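Local coordinates for periplasmic cell division protein (SufI) (Aquifex aeolicus, PDB 6SYY) that binds copper at a mononuclear site and a three-copper cluster and probably works as a laccase-like multicopper oxidase, at residues P202-K208 against L232-T236; N238-D242 against E362-F366; T408-E412 against P427-F431. One frame throughout, in Å; residues are numbered along the deposited sequence.

Interaction 1 (P202-K208 against L232-T236)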
loop_
_atom_site.group_PDB
_atom_site.type_symbol
_atom_site.label_atom_id
_atom_site.label_comp_id
_atom_site.label_asym_id
_atom_site.label_seq_id
_atom_site.Cartn_x
_atom_site.Cartn_y
_atom_site.Cartn_z
ATOM N N PRO A 202 7.353 -7.164 8.580
ATOM C CA PRO A 202 6.386 -6.831 7.529
ATOM C C PRO A 202 5.312 -7.899 7.430
ATOM O O PRO A 202 5.578 -9.092 7.576
ATOM C CB PRO A 202 7.244 -6.790 6.257
ATOM C CG PRO A 202 8.360 -7.733 6.540
ATOM C CD PRO A 202 8.634 -7.639 8.024
ATOM N N LEU A 203 4.082 -7.457 7.172
ATOM C CA LEU A 203 2.960 -8.364 6.937
ATOM C C LEU A 203 2.285 -7.909 5.646
ATOM O O LEU A 203 1.356 -7.096 5.659
ATOM C CB LEU A 203 1.991 -8.387 8.120
ATOM C CG LEU A 203 2.536 -8.797 9.496
ATOM C CD1 LEU A 203 1.415 -8.799 10.516
ATOM C CD2 LEU A 203 3.210 -10.158 9.455
ATOM N N ILE A 204 2.770 -8.428 4.521
ATOM C CA ILE A 204 2.197 -8.135 3.215
ATOM C C ILE A 204 1.058 -9.129 3.007
ATOM O O ILE A 204 1.285 -10.290 2.661
ATOM C CB ILE A 204 3.249 -8.214 2.108
ATOM C CG1 ILE A 204 4.362 -7.193 2.380
ATOM C CG2 ILE A 204 2.606 -7.993 0.740
ATOM C CD1 ILE A 204 5.692 -7.535 1.750
ATOM N N ILE A 205 -0.172 -8.675 3.235
ATOM C CA ILE A 205 -1.337 -9.553 3.209
ATOM C C ILE A 205 -1.939 -9.555 1.811
ATOM O O ILE A 205 -2.241 -8.498 1.242
ATOM C CB ILE A 205 -2.373 -9.126 4.259
ATOM C CG1 ILE A 205 -1.716 -9.020 5.635
ATOM C CG2 ILE A 205 -3.526 -10.119 4.296
ATOM C CD1 ILE A 205 -2.679 -8.646 6.738
ATOM N N GLN A 206 -2.115 -10.751 1.258
ATOM C CA GLN A 206 -2.615 -10.930 -0.094
ATOM C C GLN A 206 -3.515 -12.154 -0.125
ATOM O O GLN A 206 -3.275 -13.133 0.586
ATOM C CB GLN A 206 -1.469 -11.114 -1.093
ATOM C CG GLN A 206 -0.455 -9.987 -1.120
ATOM C CD GLN A 206 0.620 -10.224 -2.157
ATOM O OE1 GLN A 206 0.678 -9.535 -3.177
ATOM N NE2 GLN A 206 1.472 -11.211 -1.910
ATOM N N ASP A 207 -4.556 -12.099 -0.946
ATOM C CA ASP A 207 -5.382 -13.267 -1.200
ATOM C C ASP A 207 -5.148 -13.735 -2.627
ATOM O O ASP A 207 -5.050 -12.921 -3.552
ATOM C CB ASP A 207 -6.871 -12.986 -0.950
ATOM C CG ASP A 207 -7.405 -11.835 -1.778
ATOM O OD1 ASP A 207 -6.633 -10.909 -2.097
ATOM O OD2 ASP A 207 -8.613 -11.854 -2.097
ATOM N N LYS A 208 -5.019 -15.051 -2.794
ATOM C CA LYS A 208 -4.743 -15.652 -4.092
ATOM C C LYS A 208 -5.492 -16.975 -4.204
ATOM O O LYS A 208 -5.943 -17.547 -3.209
ATOM C CB LYS A 208 -3.232 -15.856 -4.313
ATOM C CG LYS A 208 -2.463 -14.547 -4.436
ATOM C CD LYS A 208 -1.012 -14.708 -4.876
ATOM C CE LYS A 208 -0.366 -13.328 -5.030
ATOM N NZ LYS A 208 1.105 -13.381 -5.202
ATOM N N LEU A 232 -2.573 -15.181 2.155
ATOM C CA LEU A 232 -1.129 -15.295 2.259
ATOM C C LEU A 232 -0.579 -14.083 2.991
ATOM O O LEU A 232 -1.105 -12.973 2.873
ATOM C CB LEU A 232 -0.459 -15.402 0.880
ATOM C CG LEU A 232 -0.692 -16.653 0.026
ATOM C CD1 LEU A 232 -2.060 -16.643 -0.623
ATOM C CD2 LEU A 232 0.383 -16.755 -1.035
ATOM N N VAL A 233 0.479 -14.309 3.761
ATOM C CA VAL A 233 1.258 -13.237 4.368
ATOM C C VAL A 233 2.698 -13.435 3.927
ATOM O O VAL A 233 3.304 -14.472 4.220
ATOM C CB VAL A 233 1.145 -13.228 5.899
ATOM C CG1 VAL A 233 1.798 -11.981 6.459
ATOM C CG2 VAL A 233 -0.308 -13.318 6.332
ATOM N N ASN A 234 3.235 -12.455 3.203
ATOM C CA ASN A 234 4.578 -12.557 2.641
ATOM C C ASN A 234 4.719 -13.824 1.802
ATOM O O ASN A 234 5.728 -14.527 1.868
ATOM C CB ASN A 234 5.633 -12.510 3.744
ATOM C CG ASN A 234 5.448 -11.327 4.659
ATOM O OD1 ASN A 234 4.836 -10.330 4.279
ATOM N ND2 ASN A 234 5.976 -11.426 5.877
ATOM N N LEU A 235 3.681 -14.115 1.014
ATOM C CA LEU A 235 3.609 -15.316 0.180
ATOM C C LEU A 235 3.700 -16.594 1.008
ATOM O O LEU A 235 4.250 -17.599 0.552
ATOM C CB LEU A 235 4.685 -15.316 -0.912
ATOM C CG LEU A 235 4.399 -14.470 -2.151
ATOM C CD1 LEU A 235 5.397 -14.793 -3.236
ATOM C CD2 LEU A 235 2.975 -14.691 -2.649
ATOM N N THR A 236 3.157 -16.572 2.225
ATOM C CA THR A 236 3.110 -17.755 3.073
ATOM C C THR A 236 1.656 -18.124 3.327
ATOM O O THR A 236 0.912 -17.321 3.917
ATOM C CB THR A 236 3.833 -17.527 4.401
ATOM O OG1 THR A 236 5.122 -16.958 4.152
ATOM C CG2 THR A 236 4.000 -18.846 5.149
HETATM O O HOH W 1 1.489 -12.287 0.517
#
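Gln-206 and Leu-232 form an antiparallel hydrogen-bonded pair. Their backbones exchange two bonds, Gln-206 N to Leu-232 O at 2.9 Å and Leu-232 N to Gln-206 O at 2.7 Å. Ile-205 and Val-233 follow as a non-hydrogen-bonded pair, where each CA turns a C-H toward a carbonyl oxygen of the facing strand. Beyond them Asn-234 N donates to Ile-204 O.

Val-233 to Thr-236 is a tight turn whose end residues exchange backbone N-H...O bonds, and in it the side-chain amide of Asn-234 carries the ladder on. OD1 takes the N-H of Ile-204 at 2.8 Å, while ND2 gives a nearly straight bond (172°) to Pro-202 O at 2.9 Å. That oxygen lies in the amide plane, although ND2 stands well above the carbonyl plane of Pro-202. CG sits beside the backbone N (chi1 -52°), which brings the amide across Ile-204 at about a right angle. One bond accepted and one donated hold it against rotation, and ND2 has a further acceptor in Asn-50 O.

A water bridges the two segments at the turn, donating to Ile-204 O and accepting from Leu-235 N, each at 2.9 Å.

Apolar contacts form on both faces: Leu-203 CD2 lies 3.8 Å from Val-233 CG1, and opposite, Leu-232 CD1 rests on Lys-208 CB. Separately, the extended lysine chain carries its ammonium to within van der Waals distance of Leu-235 CD2.

The pair belongs to the middle cupredoxin-like domain, the side chain of Gln-206 about 8 Å from that of the copper ligand His-159. Strand 200-208 is flanked on its other edge by the parallel strand 247-254. Ile-205 packs on Tyr-261 and Leu-263 of strand 261-267, whereas Lys-208 and Leu-235 reach Met-82 of strand 80-86.

Interaction 2 (N238-D242 against E362-F366)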
loop_
_atom_site.group_PDB
_atom_site.type_symbol
_atom_site.label_atom_id
_atom_site.label_comp_id
_atom_site.label_asym_id
_atom_site.label_seq_id
_atom_site.Cartn_x
_atom_site.Cartn_y
_atom_site.Cartn_z
ATOM N N ASN A 238 -1.395 -19.982 5.277
ATOM C CA ASN A 238 -1.704 -20.472 6.615
ATOM C C ASN A 238 -0.513 -20.295 7.564
ATOM O O ASN A 238 0.012 -21.275 8.099
ATOM C CB ASN A 238 -2.136 -21.931 6.557
ATOM C CG ASN A 238 -2.739 -22.419 7.864
ATOM O OD1 ASN A 238 -3.199 -21.623 8.683
ATOM N ND2 ASN A 238 -2.742 -23.736 8.063
ATOM N N PRO A 239 -0.053 -19.066 7.777
ATOM C CA PRO A 239 1.219 -18.866 8.474
ATOM C C PRO A 239 1.097 -18.804 9.994
ATOM O O PRO A 239 0.045 -18.510 10.565
ATOM C CB PRO A 239 1.705 -17.521 7.913
ATOM C CG PRO A 239 0.453 -16.784 7.588
ATOM C CD PRO A 239 -0.605 -17.803 7.254
ATOM N N TYR A 240 2.217 -19.107 10.642
ATOM C CA TYR A 240 2.402 -18.891 12.066
ATOM C C TYR A 240 3.722 -18.165 12.278
ATOM O O TYR A 240 4.625 -18.215 11.438
ATOM C CB TYR A 240 2.401 -20.212 12.866
ATOM C CG TYR A 240 3.628 -21.093 12.658
ATOM C CD1 TYR A 240 4.809 -20.873 13.372
ATOM C CD2 TYR A 240 3.598 -22.160 11.765
ATOM C CE1 TYR A 240 5.930 -21.678 13.182
ATOM C CE2 TYR A 240 4.714 -22.972 11.574
ATOM C CZ TYR A 240 5.875 -22.725 12.282
ATOM O OH TYR A 240 6.978 -23.529 12.093
ATOM N N MET A 241 3.835 -17.504 13.425
ATOM C CA MET A 241 5.110 -16.954 13.862
ATOM C C MET A 241 5.209 -17.090 15.370
ATOM O O MET A 241 4.260 -16.756 16.086
ATOM C CB MET A 241 5.266 -15.485 13.452
ATOM C CG MET A 241 6.530 -14.815 13.984
ATOM S SD MET A 241 6.764 -13.133 13.367
ATOM C CE MET A 241 8.123 -12.592 14.399
ATOM N N ASP A 242 6.344 -17.593 15.844
ATOM C CA ASP A 242 6.629 -17.574 17.270
ATOM C C ASP A 242 7.035 -16.170 17.687
ATOM O O ASP A 242 7.799 -15.494 16.989
ATOM C CB ASP A 242 7.746 -18.554 17.624
ATOM C CG ASP A 242 7.371 -19.994 17.357
ATOM O OD1 ASP A 242 6.262 -20.253 16.848
ATOM O OD2 ASP A 242 8.197 -20.873 17.664
ATOM N N GLU A 362 -9.365 -16.595 9.664
ATOM C CA GLU A 362 -8.078 -16.308 10.278
ATOM C C GLU A 362 -7.054 -15.950 9.208
ATOM O O GLU A 362 -6.974 -16.602 8.163
ATOM C CB GLU A 362 -7.604 -17.512 11.092
ATOM C CG GLU A 362 -6.214 -17.369 11.688
ATOM C CD GLU A 362 -5.883 -18.492 12.649
ATOM O OE1 GLU A 362 -6.816 -19.000 13.307
ATOM O OE2 GLU A 362 -4.698 -18.871 12.745
ATOM N N VAL A 363 -6.284 -14.895 9.460
ATOM C CA VAL A 363 -5.188 -14.528 8.565
ATOM C C VAL A 363 -3.882 -15.181 8.996
ATOM O O VAL A 363 -3.124 -15.685 8.162
ATOM C CB VAL A 363 -5.050 -12.994 8.503
ATOM C CG1 VAL A 363 -3.834 -12.610 7.687
ATOM C CG2 VAL A 363 -6.307 -12.369 7.923
ATOM N N MET A 364 -3.613 -15.203 10.298
ATOM C CA MET A 364 -2.312 -15.622 10.791
ATOM C C MET A 364 -2.420 -15.936 12.278
ATOM O O MET A 364 -3.302 -15.431 12.979
ATOM C CB MET A 364 -1.271 -14.533 10.527
ATOM C CG MET A 364 0.148 -14.930 10.805
ATOM S SD MET A 364 1.227 -13.511 10.613
ATOM C CE MET A 364 2.656 -14.104 11.506
ATOM N N GLU A 365 -1.507 -16.780 12.752
ATOM C CA GLU A 365 -1.471 -17.209 14.143
ATOM C C GLU A 365 -0.126 -16.847 14.754
ATOM O O GLU A 365 0.926 -17.135 14.173
ATOM C CB GLU A 365 -1.721 -18.716 14.249
ATOM C CG GLU A 365 -1.176 -19.363 15.503
ATOM C CD GLU A 365 -1.269 -20.875 15.451
ATOM O OE1 GLU A 365 -2.317 -21.385 14.999
ATOM O OE2 GLU A 365 -0.294 -21.551 15.848
ATOM N N PHE A 366 -0.163 -16.206 15.918
ATOM C CA PHE A 366 1.029 -15.914 16.701
ATOM C C PHE A 366 1.066 -16.831 17.914
ATOM O O PHE A 366 0.056 -16.990 18.609
ATOM C CB PHE A 366 1.056 -14.454 17.154
ATOM C CG PHE A 366 1.171 -13.478 16.030
ATOM C CD1 PHE A 366 2.406 -13.189 15.475
ATOM C CD2 PHE A 366 0.047 -12.844 15.529
ATOM C CE1 PHE A 366 2.518 -12.286 14.439
ATOM C CE2 PHE A 366 0.150 -11.942 14.490
ATOM C CZ PHE A 366 1.390 -11.663 13.944
#
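The ring of Phe-366 meets Met-241 through its CD1 atom, 4.2 Å from Met-241 CB, and the carbonyl oxygen of Met-241 approaches the same ring obliquely. Two more aromatic rings, Phe-250 and Phe-307, meet it with their planes inclined at about 50°. The phenol of Tyr-240 goes the other way: its CG lies between the backbone N and the carbonyl carbon (chi1 71°), and the ring leads off the contact to a cation-pi interaction with Arg-367. The puckered ring of Pro-239 sets CG 3.7 Å from Met-364 CG, the two side chains crossing at about a right angle, while Pro-239 CD lies 3.4 Å from Val-363 O.

Met-364 links these groups. With all three torsions extended (chi1 -171°), its chain runs from the proline ring until CE touches Met-241 CB at 3.5 Å. Loss of CG, SD and CE to an alanine here is likely to leave Met-241 CB without its methyl partner, weaken the packing on the Pro-239 ring and open a gap between the two.

The backbones pair in parallel, joining strand 239-244 to strand 361-370 far from the copper sites. Glu-365 bridges residues on either side of Tyr-240, its N donating to Pro-239 O at 3.2 Å and its O accepting from Met-241 N at 3.0 Å. Just before this ladder, Val-363 and Met-364 form a classic beta bulge opposite Leu-318, and Met-364 also packs on Leu-203 of strand 200-208.

Chemically the contact is split. Pro-239, Met-241, Met-364 and Phe-366 make one face apolar, held by van der Waals packing. Across the sheet, Glu-365 OE2 is salt-bridged to Arg-367, which would probably balance its charge and gives Tyr-240 its cation as well.

Interaction 3 (T408-E412 against P427-F431)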
loop_
_atom_site.group_PDB
_atom_site.type_symbol
_atom_site.label_atom_id
_atom_site.label_comp_id
_atom_site.label_asym_id
_atom_site.label_seq_id
_atom_site.Cartn_x
_atom_site.Cartn_y
_atom_site.Cartn_z
ATOM N N THR A 408 -16.751 5.344 -13.091
ATOM C CA THR A 408 -16.334 6.630 -13.631
ATOM C C THR A 408 -15.826 7.546 -12.527
ATOM O O THR A 408 -16.173 7.404 -11.351
ATOM C CB THR A 408 -17.479 7.338 -14.365
ATOM O OG1 THR A 408 -18.530 7.647 -13.434
ATOM C CG2 THR A 408 -18.020 6.464 -15.486
ATOM N N ILE A 409 -15.004 8.503 -12.941
ATOM C CA ILE A 409 -14.530 9.586 -12.093
ATOM C C ILE A 409 -14.942 10.875 -12.788
ATOM O O ILE A 409 -14.409 11.207 -13.855
ATOM C CB ILE A 409 -13.012 9.531 -11.874
ATOM C CG1 ILE A 409 -12.614 8.222 -11.191
ATOM C CG2 ILE A 409 -12.550 10.711 -11.049
ATOM C CD1 ILE A 409 -11.114 8.006 -11.118
ATOM N N ASN A 410 -15.898 11.592 -12.201
ATOM C CA ASN A 410 -16.456 12.800 -12.800
ATOM C C ASN A 410 -16.906 12.536 -14.236
ATOM O O ASN A 410 -16.625 13.303 -15.161
ATOM C CB ASN A 410 -15.459 13.957 -12.730
ATOM C CG ASN A 410 -15.413 14.600 -11.353
ATOM O OD1 ASN A 410 -16.145 14.205 -10.450
ATOM N ND2 ASN A 410 -14.549 15.593 -11.190
ATOM N N GLY A 411 -17.609 11.417 -14.415
ATOM C CA GLY A 411 -18.145 11.042 -15.711
ATOM C C GLY A 411 -17.141 10.511 -16.710
ATOM O O GLY A 411 -17.518 10.224 -17.849
ATOM N N GLU A 412 -15.878 10.352 -16.322
ATOM C CA GLU A 412 -14.819 10.004 -17.255
ATOM C C GLU A 412 -14.086 8.747 -16.809
ATOM O O GLU A 412 -14.020 8.431 -15.617
ATOM C CB GLU A 412 -13.819 11.155 -17.396
ATOM C CG GLU A 412 -14.456 12.469 -17.789
ATOM C CD GLU A 412 -13.464 13.435 -18.398
ATOM O OE1 GLU A 412 -12.386 13.628 -17.800
ATOM O OE2 GLU A 412 -13.760 13.996 -19.475
ATOM N N PRO A 427 -0.771 16.170 -21.268
ATOM C CA PRO A 427 -1.934 15.331 -21.562
ATOM C C PRO A 427 -3.218 15.935 -21.026
ATOM O O PRO A 427 -3.201 16.999 -20.400
ATOM C CB PRO A 427 -1.597 14.029 -20.837
ATOM C CG PRO A 427 -0.907 14.528 -19.589
ATOM C CD PRO A 427 -0.126 15.766 -20.002
ATOM N N LYS A 428 -4.336 15.256 -21.261
ATOM C CA LYS A 428 -5.576 15.635 -20.603
ATOM C C LYS A 428 -5.428 15.471 -19.095
ATOM O O LYS A 428 -4.836 14.501 -18.614
ATOM C CB LYS A 428 -6.737 14.783 -21.127
ATOM C CG LYS A 428 -8.078 15.107 -20.497
ATOM C CD LYS A 428 -9.231 14.379 -21.177
ATOM C CE LYS A 428 -10.545 14.669 -20.449
ATOM N NZ LYS A 428 -11.749 14.191 -21.188
ATOM N N VAL A 429 -5.937 16.445 -18.348
ATOM C CA VAL A 429 -5.972 16.381 -16.893
ATOM C C VAL A 429 -7.397 16.663 -16.446
ATOM O O VAL A 429 -8.098 17.482 -17.053
ATOM C CB VAL A 429 -4.988 17.373 -16.233
ATOM C CG1 VAL A 429 -3.551 17.010 -16.579
ATOM C CG2 VAL A 429 -5.301 18.809 -16.645
ATOM N N LEU A 430 -7.833 15.968 -15.393
ATOM C CA LEU A 430 -9.163 16.221 -14.855
ATOM C C LEU A 430 -9.255 17.623 -14.270
ATOM O O LEU A 430 -10.258 18.319 -14.459
ATOM C CB LEU A 430 -9.511 15.177 -13.797
ATOM C CG LEU A 430 -10.950 15.259 -13.284
ATOM C CD1 LEU A 430 -11.929 14.942 -14.407
ATOM C CD2 LEU A 430 -11.169 14.338 -12.085
ATOM N N PHE A 431 -8.217 18.050 -13.559
ATOM C CA PHE A 431 -8.156 19.392 -13.010
ATOM C C PHE A 431 -6.694 19.782 -12.888
ATOM O O PHE A 431 -5.797 18.934 -12.932
ATOM C CB PHE A 431 -8.867 19.491 -11.650
ATOM C CG PHE A 431 -8.241 18.651 -10.574
ATOM C CD1 PHE A 431 -8.632 17.336 -10.390
ATOM C CD2 PHE A 431 -7.263 19.176 -9.746
ATOM C CE1 PHE A 431 -8.056 16.558 -9.408
ATOM C CE2 PHE A 431 -6.681 18.401 -8.762
ATOM C CZ PHE A 431 -7.080 17.091 -8.592
#
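Leu-430 wedges its two methyl groups against the turn formed by residues 409-412. CD2 lies 4.0 Å from Ile-409 CG2 and 3.7 Å from Asn-410 ND2, and CD1 meets Asn-410 CB and Glu-412 OE1. Placing CG anti to the backbone N (chi1 -173°) aims the branched end at the turn. This is the closely packed part: Ile-409 is buried, and its side chain lies about 5 Å from that of the copper ligand His-508. The amide of Asn-410 crosses Leu-430 at about a right angle but spends its polar atoms on Thr-399 N and Arg-397 O of the adjoining strand.

Toward the rim the contact thins to one ionic link. The extended chains of Glu-412 and Lys-428 come from opposite directions, and Lys-428 NZ donates to Glu-412 OE2 at 2.6 Å from above the carboxylate plane. Tyr-418 OH binds Glu-412 OE1, and Lys-428 NZ also reaches Asp-416 O.

A type I' turn is tied to the loop before strand 432-433 by complementary means: leucine packing over buried Ile-409, and at the rim a salt bridge in which the two charges probably balance each other.

From the N terminus the three contacts follow in series, none nested in or crossing another. Interaction 1 closes a loop of 23 residues. One residue further on interaction 2 opens, and its strands meet again only after 119 residues, which include several strands of the middle domain and the methionine-rich loop, part of it not modelled. Interaction 3 then closes a short loop of 14 residues. Interactions 1 and 2 are direct neighbours: Val-233 CG2 lies 3.8 Å from both Pro-239 CG and Val-363 CG1, joining the two strand pairs. Interaction 3, its centre about 34 Å from that of interaction 1, belongs to the C-terminal copper-binding part across the chain's centre.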